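Local coordinates for hypothetical protein PH1109 (Pyrococcus horikoshii, PDB 2D59) that is of unknown function but has the Rossmann-type fold of the CoA-binding domain family, at residues Val105-Asn110 with Leu125-Asn130; Tyr22-Leu27 with Lys77-Asp82; Pro69-Ile74 with Met91-Gln96. All blocks are in the same frame, centred on the assembly; numbering follows the deposited sequence.

Contact 1 of 3, residues Val105-Asn110 with Leu125-Asn130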
loop_
_atom_site.group_PDB
_atom_site.type_symbol
_atom_site.label_atom_id
_atom_site.label_comp_id
_atom_site.label_asym_id
_atom_site.label_seq_id
_atom_site.Cartn_x
_atom_site.Cartn_y
_atom_site.Cartn_z
ATOM N N VAL A 105 1.151 6.628 -2.431
ATOM C CA VAL A 105 0.756 5.490 -3.247
ATOM C C VAL A 105 2.006 4.621 -3.214
ATOM O O VAL A 105 3.093 5.070 -3.576
ATOM C CB VAL A 105 0.440 5.883 -4.704
ATOM C CG1 VAL A 105 0.062 4.638 -5.504
ATOM C CG2 VAL A 105 -0.701 6.884 -4.733
ATOM N N TRP A 106 1.853 3.388 -2.755
ATOM C CA TRP A 106 2.981 2.481 -2.648
ATOM C C TRP A 106 2.834 1.296 -3.594
ATOM O O TRP A 106 1.982 0.434 -3.389
ATOM C CB TRP A 106 3.096 1.992 -1.200
ATOM C CG TRP A 106 4.344 1.215 -0.899
ATOM C CD1 TRP A 106 4.778 0.085 -1.533
ATOM C CD2 TRP A 106 5.303 1.491 0.131
ATOM N NE1 TRP A 106 5.944 -0.360 -0.960
ATOM C CE2 TRP A 106 6.287 0.481 0.065
ATOM C CE3 TRP A 106 5.421 2.487 1.111
ATOM C CZ2 TRP A 106 7.385 0.442 0.933
ATOM C CZ3 TRP A 106 6.512 2.448 1.978
ATOM C CH2 TRP A 106 7.478 1.430 1.882
ATOM N N PHE A 107 3.666 1.266 -4.633
ATOM C CA PHE A 107 3.655 0.184 -5.612
ATOM C C PHE A 107 4.568 -0.946 -5.145
ATOM O O PHE A 107 5.787 -0.786 -5.085
ATOM C CB PHE A 107 4.147 0.695 -6.970
ATOM C CG PHE A 107 3.180 1.614 -7.670
ATOM C CD1 PHE A 107 2.208 1.105 -8.531
ATOM C CD2 PHE A 107 3.252 2.990 -7.482
ATOM C CE1 PHE A 107 1.326 1.958 -9.197
ATOM C CE2 PHE A 107 2.373 3.852 -8.144
ATOM C CZ PHE A 107 1.410 3.332 -9.002
ATOM N N GLN A 108 3.978 -2.087 -4.807
ATOM C CA GLN A 108 4.759 -3.237 -4.373
ATOM C C GLN A 108 5.449 -3.823 -5.609
ATOM O O GLN A 108 5.210 -3.377 -6.732
ATOM C CB GLN A 108 3.842 -4.281 -3.729
ATOM C CG GLN A 108 3.228 -3.866 -2.394
ATOM C CD GLN A 108 4.134 -4.141 -1.208
ATOM O OE1 GLN A 108 4.813 -5.169 -1.156
ATOM N NE2 GLN A 108 4.127 -3.238 -0.235
ATOM N N TYR A 109 6.300 -4.819 -5.404
ATOM C CA TYR A 109 7.022 -5.439 -6.508
ATOM C C TYR A 109 6.121 -5.901 -7.655
ATOM O O TYR A 109 5.061 -6.488 -7.436
ATOM C CB TYR A 109 7.845 -6.624 -5.992
ATOM C CG TYR A 109 8.940 -6.230 -5.022
ATOM C CD1 TYR A 109 9.889 -5.271 -5.371
ATOM C CD2 TYR A 109 9.034 -6.822 -3.760
ATOM C CE1 TYR A 109 10.905 -4.909 -4.491
ATOM C CE2 TYR A 109 10.050 -6.466 -2.871
ATOM C CZ TYR A 109 10.981 -5.510 -3.247
ATOM O OH TYR A 109 12.000 -5.158 -2.388
ATOM N N ASN A 110 6.561 -5.612 -8.877
ATOM C CA ASN A 110 5.853 -6.000 -10.093
ATOM C C ASN A 110 4.425 -5.475 -10.219
ATOM O O ASN A 110 3.548 -6.178 -10.721
ATOM C CB ASN A 110 5.841 -7.527 -10.220
ATOM C CG ASN A 110 7.234 -8.127 -10.189
ATOM O OD1 ASN A 110 7.948 -8.019 -9.192
ATOM N ND2 ASN A 110 7.629 -8.763 -11.286
ATOM N N LEU A 125 0.347 13.208 -4.783
ATOM C CA LEU A 125 0.612 11.995 -4.016
ATOM C C LEU A 125 2.082 11.618 -4.053
ATOM O O LEU A 125 2.720 11.672 -5.103
ATOM C CB LEU A 125 -0.209 10.827 -4.569
ATOM C CG LEU A 125 -1.710 10.810 -4.281
ATOM C CD1 LEU A 125 -1.930 10.448 -2.829
ATOM C CD2 LEU A 125 -2.327 12.162 -4.611
ATOM N N ILE A 126 2.617 11.239 -2.897
ATOM C CA ILE A 126 4.006 10.817 -2.803
ATOM C C ILE A 126 4.045 9.411 -3.389
ATOM O O ILE A 126 3.140 8.618 -3.146
ATOM C CB ILE A 126 4.466 10.758 -1.347
ATOM C CG1 ILE A 126 4.354 12.145 -0.714
ATOM C CG2 ILE A 126 5.895 10.256 -1.273
ATOM C CD1 ILE A 126 4.642 12.157 0.770
ATOM N N ILE A 127 5.089 9.103 -4.151
ATOM C CA ILE A 127 5.196 7.794 -4.781
ATOM C C ILE A 127 6.354 6.935 -4.283
ATOM O O ILE A 127 7.515 7.351 -4.302
ATOM C CB ILE A 127 5.323 7.947 -6.312
ATOM C CG1 ILE A 127 4.127 8.742 -6.841
ATOM C CG2 ILE A 127 5.381 6.574 -6.990
ATOM C CD1 ILE A 127 4.254 9.145 -8.285
ATOM N N VAL A 128 6.022 5.738 -3.813
ATOM C CA VAL A 128 7.027 4.779 -3.380
ATOM C C VAL A 128 6.817 3.676 -4.406
ATOM O O VAL A 128 5.679 3.272 -4.658
ATOM C CB VAL A 128 6.759 4.245 -1.956
ATOM C CG1 VAL A 128 7.794 3.183 -1.597
ATOM C CG2 VAL A 128 6.816 5.393 -0.954
ATOM N N ALA A 129 7.891 3.209 -5.028
ATOM C CA ALA A 129 7.726 2.191 -6.055
ATOM C C ALA A 129 8.796 1.117 -6.098
ATOM O O ALA A 129 9.998 1.384 -5.965
ATOM C CB ALA A 129 7.606 2.861 -7.419
ATOM N N ASN A 130 8.325 -0.107 -6.307
ATOM C CA ASN A 130 9.164 -1.290 -6.376
ATOM C C ASN A 130 9.924 -1.530 -5.078
ATOM O O ASN A 130 11.140 -1.723 -5.068
ATOM C CB ASN A 130 10.128 -1.202 -7.558
ATOM C CG ASN A 130 10.450 -2.565 -8.131
ATOM O OD1 ASN A 130 9.549 -3.373 -8.357
ATOM N ND2 ASN A 130 11.730 -2.828 -8.372
HETATM O O HOH W 1 6.761 -2.235 -9.217
HETATM O O HOH W 2 13.403 -2.263 -3.638
HETATM O O HOH W 3 8.848 -5.042 -10.443
#
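Val128 lays a methyl over the indole of Trp106: its CG1 is 3.4 Å from the centroid of the six-membered ring and 11° off the ring normal, which is CH-pi geometry. The flat ring is the floor and the methyl the bump set on it. Trp106 and Val128 are paired in the register with side chains on the same face, and with CG anti to the backbone N (chi1 -171°) the indole lies where Val128 CG1 covers it. Helix 133-141 packs against the indole through Met133 and Glu136, while Trp106 NE1 is bonded to Arg131 O.

The opposite sheet face carries Val105, Phe107, Ile127 and Ala129. Ile127 CG2 fits against the edge of the Phe107 ring, 4.2 Å from CD2, and the small Ala129 CB meets Phe107 CB at 4.1 Å. Ala120 and Ser117 of helix 114-122 cover this face.

The strands run parallel, their short axes 14° apart. Phe107 N donates to Val128 O at 2.8 Å, and the ladder ends in a more bent bond from Asn130 N to Phe107 O. Beyond it, the Asn130 amide stands nearly perpendicular to the Tyr109 ring, with its CG in plane at the ring edge. Asn130 OD1 accepts from two waters, one reaching Gln108 O and the other Asn110 N (2.8 Å from the water oxygen to each of OD1 and Asn110 N), whereas Asn130 ND2 is bonded to Arg5 O. Strand 104-107, helix 114-122 and strand 126-129 make a beta-alpha-beta crossover, the repeating unit of Rossmann-type folds.

Contact 2 of 3, residues Tyr22-Leu27 with Lys77-Asp82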
loop_
_atom_site.group_PDB
_atom_site.type_symbol
_atom_site.label_atom_id
_atom_site.label_comp_id
_atom_site.label_asym_id
_atom_site.label_seq_id
_atom_site.Cartn_x
_atom_site.Cartn_y
_atom_site.Cartn_z
ATOM N N TYR A 22 2.776 7.701 8.702
ATOM C CA TYR A 22 1.507 7.185 8.200
ATOM C C TYR A 22 1.228 5.763 8.680
ATOM O O TYR A 22 1.930 4.818 8.315
ATOM C CB TYR A 22 1.494 7.241 6.671
ATOM C CG TYR A 22 1.734 8.631 6.123
ATOM C CD1 TYR A 22 0.872 9.683 6.434
ATOM C CD2 TYR A 22 2.830 8.897 5.301
ATOM C CE1 TYR A 22 1.095 10.969 5.942
ATOM C CE2 TYR A 22 3.062 10.180 4.804
ATOM C CZ TYR A 22 2.192 11.208 5.129
ATOM O OH TYR A 22 2.418 12.476 4.641
ATOM N N LYS A 23 0.191 5.625 9.503
ATOM C CA LYS A 23 -0.200 4.331 10.047
ATOM C C LYS A 23 -1.513 3.824 9.455
ATOM O O LYS A 23 -1.894 2.683 9.698
ATOM C CB LYS A 23 -0.343 4.417 11.570
ATOM C CG LYS A 23 0.919 4.858 12.292
ATOM C CD LYS A 23 2.070 3.902 12.028
ATOM C CE LYS A 23 3.330 4.346 12.756
ATOM N NZ LYS A 23 4.485 3.443 12.483
ATOM N N LYS A 24 -2.198 4.673 8.692
ATOM C CA LYS A 24 -3.475 4.302 8.079
ATOM C C LYS A 24 -3.217 3.747 6.681
ATOM O O LYS A 24 -3.012 4.504 5.726
ATOM C CB LYS A 24 -4.392 5.527 7.989
ATOM C CG LYS A 24 -4.487 6.329 9.277
ATOM C CD LYS A 24 -5.170 5.554 10.389
ATOM C CE LYS A 24 -6.658 5.399 10.122
ATOM N NZ LYS A 24 -7.346 4.738 11.264
ATOM N N ILE A 25 -3.237 2.422 6.563
ATOM C CA ILE A 25 -2.966 1.764 5.291
ATOM C C ILE A 25 -4.149 1.059 4.646
ATOM O O ILE A 25 -4.848 0.279 5.291
ATOM C CB ILE A 25 -1.859 0.681 5.426
ATOM C CG1 ILE A 25 -0.715 1.184 6.298
ATOM C CG2 ILE A 25 -1.336 0.287 4.044
ATOM C CD1 ILE A 25 -0.975 0.982 7.756
ATOM N N ALA A 26 -4.359 1.342 3.366
ATOM C CA ALA A 26 -5.395 0.681 2.591
ATOM C C ALA A 26 -4.572 -0.317 1.780
ATOM O O ALA A 26 -3.747 0.077 0.952
ATOM C CB ALA A 26 -6.095 1.673 1.673
ATOM N N LEU A 27 -4.773 -1.605 2.029
ATOM C CA LEU A 27 -4.002 -2.621 1.326
ATOM C C LEU A 27 -4.841 -3.258 0.225
ATOM O O LEU A 27 -5.701 -4.103 0.485
ATOM C CB LEU A 27 -3.505 -3.669 2.329
ATOM C CG LEU A 27 -2.362 -4.583 1.879
ATOM C CD1 LEU A 27 -1.416 -4.853 3.051
ATOM C CD2 LEU A 27 -2.935 -5.875 1.323
ATOM N N LYS A 77 -9.980 7.428 7.551
ATOM C CA LYS A 77 -9.056 8.126 6.668
ATOM C C LYS A 77 -7.918 7.190 6.283
ATOM O O LYS A 77 -7.462 6.381 7.092
ATOM C CB LYS A 77 -8.483 9.380 7.344
ATOM C CG LYS A 77 -7.446 9.115 8.432
ATOM C CD LYS A 77 -8.070 8.684 9.751
ATOM C CE LYS A 77 -8.810 9.831 10.430
ATOM N NZ LYS A 77 -10.039 10.234 9.693
ATOM N N ILE A 78 -7.476 7.300 5.037
ATOM C CA ILE A 78 -6.388 6.473 4.531
ATOM C C ILE A 78 -5.237 7.373 4.127
ATOM O O ILE A 78 -5.439 8.380 3.451
ATOM C CB ILE A 78 -6.840 5.650 3.313
ATOM C CG1 ILE A 78 -7.868 4.615 3.763
ATOM C CG2 ILE A 78 -5.655 4.953 2.667
ATOM C CD1 ILE A 78 -7.341 3.656 4.822
ATOM N N GLU A 79 -4.029 7.010 4.544
ATOM C CA GLU A 79 -2.851 7.803 4.219
ATOM C C GLU A 79 -1.998 7.124 3.153
ATOM O O GLU A 79 -1.489 7.780 2.245
ATOM C CB GLU A 79 -2.031 8.043 5.484
ATOM C CG GLU A 79 -2.850 8.670 6.612
ATOM C CD GLU A 79 -2.133 8.662 7.947
ATOM O OE1 GLU A 79 -1.640 7.590 8.355
ATOM O OE2 GLU A 79 -2.073 9.725 8.596
ATOM N N VAL A 80 -1.855 5.805 3.264
ATOM C CA VAL A 80 -1.060 5.042 2.308
ATOM C C VAL A 80 -1.876 3.969 1.591
ATOM O O VAL A 80 -2.579 3.176 2.220
ATOM C CB VAL A 80 0.139 4.332 2.999
ATOM C CG1 VAL A 80 0.965 3.574 1.961
ATOM C CG2 VAL A 80 1.004 5.346 3.733
ATOM N N VAL A 81 -1.787 3.959 0.267
ATOM C CA VAL A 81 -2.476 2.953 -0.525
ATOM C C VAL A 81 -1.391 1.997 -1.018
ATOM O O VAL A 81 -0.614 2.316 -1.922
ATOM C CB VAL A 81 -3.219 3.576 -1.720
ATOM C CG1 VAL A 81 -3.887 2.481 -2.541
ATOM C CG2 VAL A 81 -4.270 4.556 -1.216
ATOM N N ASP A 82 -1.351 0.825 -0.394
ATOM C CA ASP A 82 -0.365 -0.214 -0.677
ATOM C C ASP A 82 -0.910 -1.172 -1.733
ATOM O O ASP A 82 -1.795 -1.979 -1.448
ATOM C CB ASP A 82 -0.071 -0.941 0.636
ATOM C CG ASP A 82 1.148 -1.821 0.565
ATOM O OD1 ASP A 82 2.033 -1.560 -0.274
ATOM O OD2 ASP A 82 1.220 -2.766 1.378
#
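Glu79 extends its side chain to the edge of the Tyr22 ring and alongside the start of Lys24, where two neighbouring parallel strands of the Rossmann-type sheet, 24-28 and 80-83, begin. The pairing opens with the geometry of a classic beta bulge: Lys24 O accepts from both Glu79 N and Val80 N, each at 3.0 Å. The nearest-CA register skips Glu79, since Lys24 faces Ile78 and Ile25 already faces Val80.

The tight part follows. Ala26 N donates to Val80 O at 2.8 Å, almost straight (173°), and Asp82 N bonds to Ala26 O. On the sheet face of Ala26, CG2 of Ile78 presses on Ala26 CB at 3.5 Å, closer than usual for two carbons. On the other face, Ile25 CG2 and the Asp82 side chain lie side by side, pointing the same way, and the Asp82 carboxylate turns to Gln108, whose NE2 bonds its OD1. Val80 CG2 meets Tyr22 CB at 3.5 Å.

Toward solvent the grip relaxes. The Lys24 chain bends over Lys77, its CE 3.3 Å from Lys77 O and 3.6 Å from Lys77 CD, a contact without a hydrogen bond in it. Lys77 is exposed, and the two ammonium groups remain 6.3 Å apart from NZ of Lys24 to NZ of Lys77. Lys24 NZ instead meets Asp51 in a salt bridge and is bonded to Tyr53 OH.

At the start of the strands Glu79 crosses obliquely to Tyr22, its carboxylate plane 81° from the ring and its CD at the ring edge. Glu79 OE1 takes a weak bond from Lys23 N and a straighter one (163°) from Lys24 N, which reaches it on the anti side, tilted out of the carboxylate plane.

Contact 3 of 3, residues Pro69-Ile74 with Met91-Gln96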
loop_
_atom_site.group_PDB
_atom_site.type_symbol
_atom_site.label_atom_id
_atom_site.label_comp_id
_atom_site.label_asym_id
_atom_site.label_seq_id
_atom_site.Cartn_x
_atom_site.Cartn_y
_atom_site.Cartn_z
ATOM N N PRO A 69 -14.555 -3.486 -1.128
ATOM C CA PRO A 69 -14.392 -3.675 -2.572
ATOM C C PRO A 69 -13.672 -2.508 -3.246
ATOM O O PRO A 69 -13.161 -2.641 -4.356
ATOM C CB PRO A 69 -15.829 -3.836 -3.060
ATOM C CG PRO A 69 -16.579 -2.934 -2.141
ATOM C CD PRO A 69 -15.971 -3.248 -0.788
ATOM N N SER A 70 -13.634 -1.367 -2.563
ATOM C CA SER A 70 -12.982 -0.169 -3.081
ATOM C C SER A 70 -12.367 0.660 -1.958
ATOM O O SER A 70 -12.826 0.615 -0.817
ATOM C CB SER A 70 -13.990 0.692 -3.846
ATOM O OG SER A 70 -13.484 2.000 -4.054
ATOM N N VAL A 71 -11.329 1.421 -2.291
ATOM C CA VAL A 71 -10.657 2.265 -1.309
ATOM C C VAL A 71 -11.598 3.333 -0.756
ATOM O O VAL A 71 -11.539 3.673 0.428
ATOM C CB VAL A 71 -9.422 2.966 -1.922
ATOM C CG1 VAL A 71 -8.833 3.948 -0.924
ATOM C CG2 VAL A 71 -8.380 1.932 -2.319
ATOM N N LEU A 72 -12.463 3.858 -1.616
ATOM C CA LEU A 72 -13.407 4.893 -1.215
ATOM C C LEU A 72 -14.475 4.395 -0.243
ATOM O O LEU A 72 -15.096 5.193 0.460
ATOM C CB LEU A 72 -14.079 5.500 -2.450
ATOM C CG LEU A 72 -13.180 6.348 -3.355
ATOM C CD1 LEU A 72 -13.974 6.845 -4.553
ATOM C CD2 LEU A 72 -12.622 7.523 -2.563
ATOM N N ASP A 73 -14.688 3.082 -0.201
ATOM C CA ASP A 73 -15.687 2.505 0.694
ATOM C C ASP A 73 -15.220 2.483 2.145
ATOM O O ASP A 73 -16.027 2.341 3.063
ATOM C CB ASP A 73 -16.047 1.083 0.257
ATOM C CG ASP A 73 -16.730 1.044 -1.092
ATOM O OD1 ASP A 73 -17.661 1.845 -1.306
ATOM O OD2 ASP A 73 -16.344 0.207 -1.933
ATOM N N ILE A 74 -13.914 2.614 2.348
ATOM C CA ILE A 74 -13.356 2.611 3.693
ATOM C C ILE A 74 -13.814 3.854 4.446
ATOM O O ILE A 74 -13.613 4.977 3.988
ATOM C CB ILE A 74 -11.815 2.587 3.645
ATOM C CG1 ILE A 74 -11.352 1.319 2.932
ATOM C CG2 ILE A 74 -11.245 2.647 5.054
ATOM C CD1 ILE A 74 -9.865 1.288 2.623
ATOM N N MET A 91 -4.311 1.760 -12.035
ATOM C CA MET A 91 -4.910 3.038 -12.403
ATOM C C MET A 91 -6.226 3.266 -11.666
ATOM O O MET A 91 -6.438 4.319 -11.069
ATOM C CB MET A 91 -5.149 3.102 -13.913
ATOM C CG MET A 91 -5.803 4.395 -14.379
ATOM S SD MET A 91 -4.868 5.875 -13.926
ATOM C CE MET A 91 -3.842 6.084 -15.386
ATOM N N GLU A 92 -7.105 2.272 -11.703
ATOM C CA GLU A 92 -8.395 2.386 -11.036
ATOM C C GLU A 92 -8.220 2.706 -9.551
ATOM O O GLU A 92 -8.903 3.574 -9.013
ATOM C CB GLU A 92 -9.194 1.088 -11.206
ATOM C CG GLU A 92 -8.594 -0.116 -10.503
ATOM C CD GLU A 92 -9.280 -1.416 -10.872
ATOM O OE1 GLU A 92 -10.518 -1.507 -10.714
ATOM O OE2 GLU A 92 -8.578 -2.348 -11.317
ATOM N N TYR A 93 -7.294 2.015 -8.896
ATOM C CA TYR A 93 -7.053 2.236 -7.477
ATOM C C TYR A 93 -6.338 3.547 -7.177
ATOM O O TYR A 93 -6.490 4.104 -6.091
ATOM C CB TYR A 93 -6.284 1.051 -6.887
ATOM C CG TYR A 93 -7.126 -0.201 -6.833
ATOM C CD1 TYR A 93 -6.863 -1.280 -7.674
ATOM C CD2 TYR A 93 -8.220 -0.287 -5.973
ATOM C CE1 TYR A 93 -7.673 -2.415 -7.661
ATOM C CE2 TYR A 93 -9.033 -1.411 -5.953
ATOM C CZ TYR A 93 -8.756 -2.471 -6.799
ATOM O OH TYR A 93 -9.565 -3.583 -6.787
ATOM N N VAL A 94 -5.555 4.040 -8.132
ATOM C CA VAL A 94 -4.865 5.308 -7.940
ATOM C C VAL A 94 -5.916 6.412 -7.958
ATOM O O VAL A 94 -5.875 7.336 -7.150
ATOM C CB VAL A 94 -3.833 5.574 -9.058
ATOM C CG1 VAL A 94 -3.334 7.012 -8.979
ATOM C CG2 VAL A 94 -2.667 4.615 -8.917
ATOM N N GLU A 95 -6.859 6.306 -8.890
ATOM C CA GLU A 95 -7.933 7.280 -9.006
ATOM C C GLU A 95 -8.727 7.293 -7.704
ATOM O O GLU A 95 -9.161 8.348 -7.239
ATOM C CB GLU A 95 -8.838 6.921 -10.188
ATOM C CG GLU A 95 -8.138 7.041 -11.536
ATOM C CD GLU A 95 -8.992 6.570 -12.698
ATOM O OE1 GLU A 95 -8.552 6.727 -13.857
ATOM O OE2 GLU A 95 -10.098 6.043 -12.458
ATOM N N GLN A 96 -8.905 6.113 -7.117
ATOM C CA GLN A 96 -9.619 5.983 -5.853
ATOM C C GLN A 96 -8.810 6.643 -4.745
ATOM O O GLN A 96 -9.345 7.400 -3.938
ATOM C CB GLN A 96 -9.835 4.507 -5.513
ATOM C CG GLN A 96 -10.976 3.842 -6.260
ATOM C CD GLN A 96 -11.063 2.361 -5.966
ATOM O OE1 GLN A 96 -10.752 1.918 -4.859
ATOM N NE2 GLN A 96 -11.497 1.585 -6.951
HETATM O O HOH W 4 -12.298 -1.759 -6.902
#
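A side-chain oxygen of helix 87-100 takes a backbone N-H from a distant loop: Val71 N donates to Gln96 OE1 at 2.7 Å and 160°. The contact joins the loop before strand 80-83 to the helix after it in the Rossmann-type fold; Val71 and Tyr93 also touch Val28 of strand 24-28. The donor comes from 29° out of the plane of the amide carbonyl. The loop is shaped by an ST turn, in which Ser70 OG accepts from Leu72 N at 3.2 Å; the same OG lies 2.8 Å from Gln96 OE1, near enough for a weak bond whose proton is not settled.

Gln96 reaches the turn because its chain runs extended beyond CG (chi2 175°). Apolar groups flank the polar link. Val71 CB rests against Gln96 CB at 3.9 Å, and Val71 CG2 reaches Tyr93 CD2 at 4.3 Å, while Leu72 CD2 approaches Gln96 O. On the Pro69 side a water donates to Pro69 O at 2.8 Å and makes weak bonds to Tyr93 OH and Gln96 NE2.

Overall arrangement
Contacts 1 and 2 belong to the same five-stranded parallel sheet, ordered 51-55, 24-28, 80-83, 104-107, 126-129; their centres are about 12 Å apart. Strands 80-83 and 104-107 are neighbours, so the contacts meet directly: Trp106 N lies 2.8 Å from Val81 O. Contact 3 sits at a flank, with its centre about 12 Å from that of contact 2 and about 15 Å from that of contact 1. It touches contact 2 through Ile74 on Ala26 and contact 1 through Val94 on Phe107. Along the chain, contacts 2 and 3 interleave and contact 1 follows both. The sheet thus ties distant chain segments into one compact domain, with helix 87-100 linking strands 80-83 and 104-107.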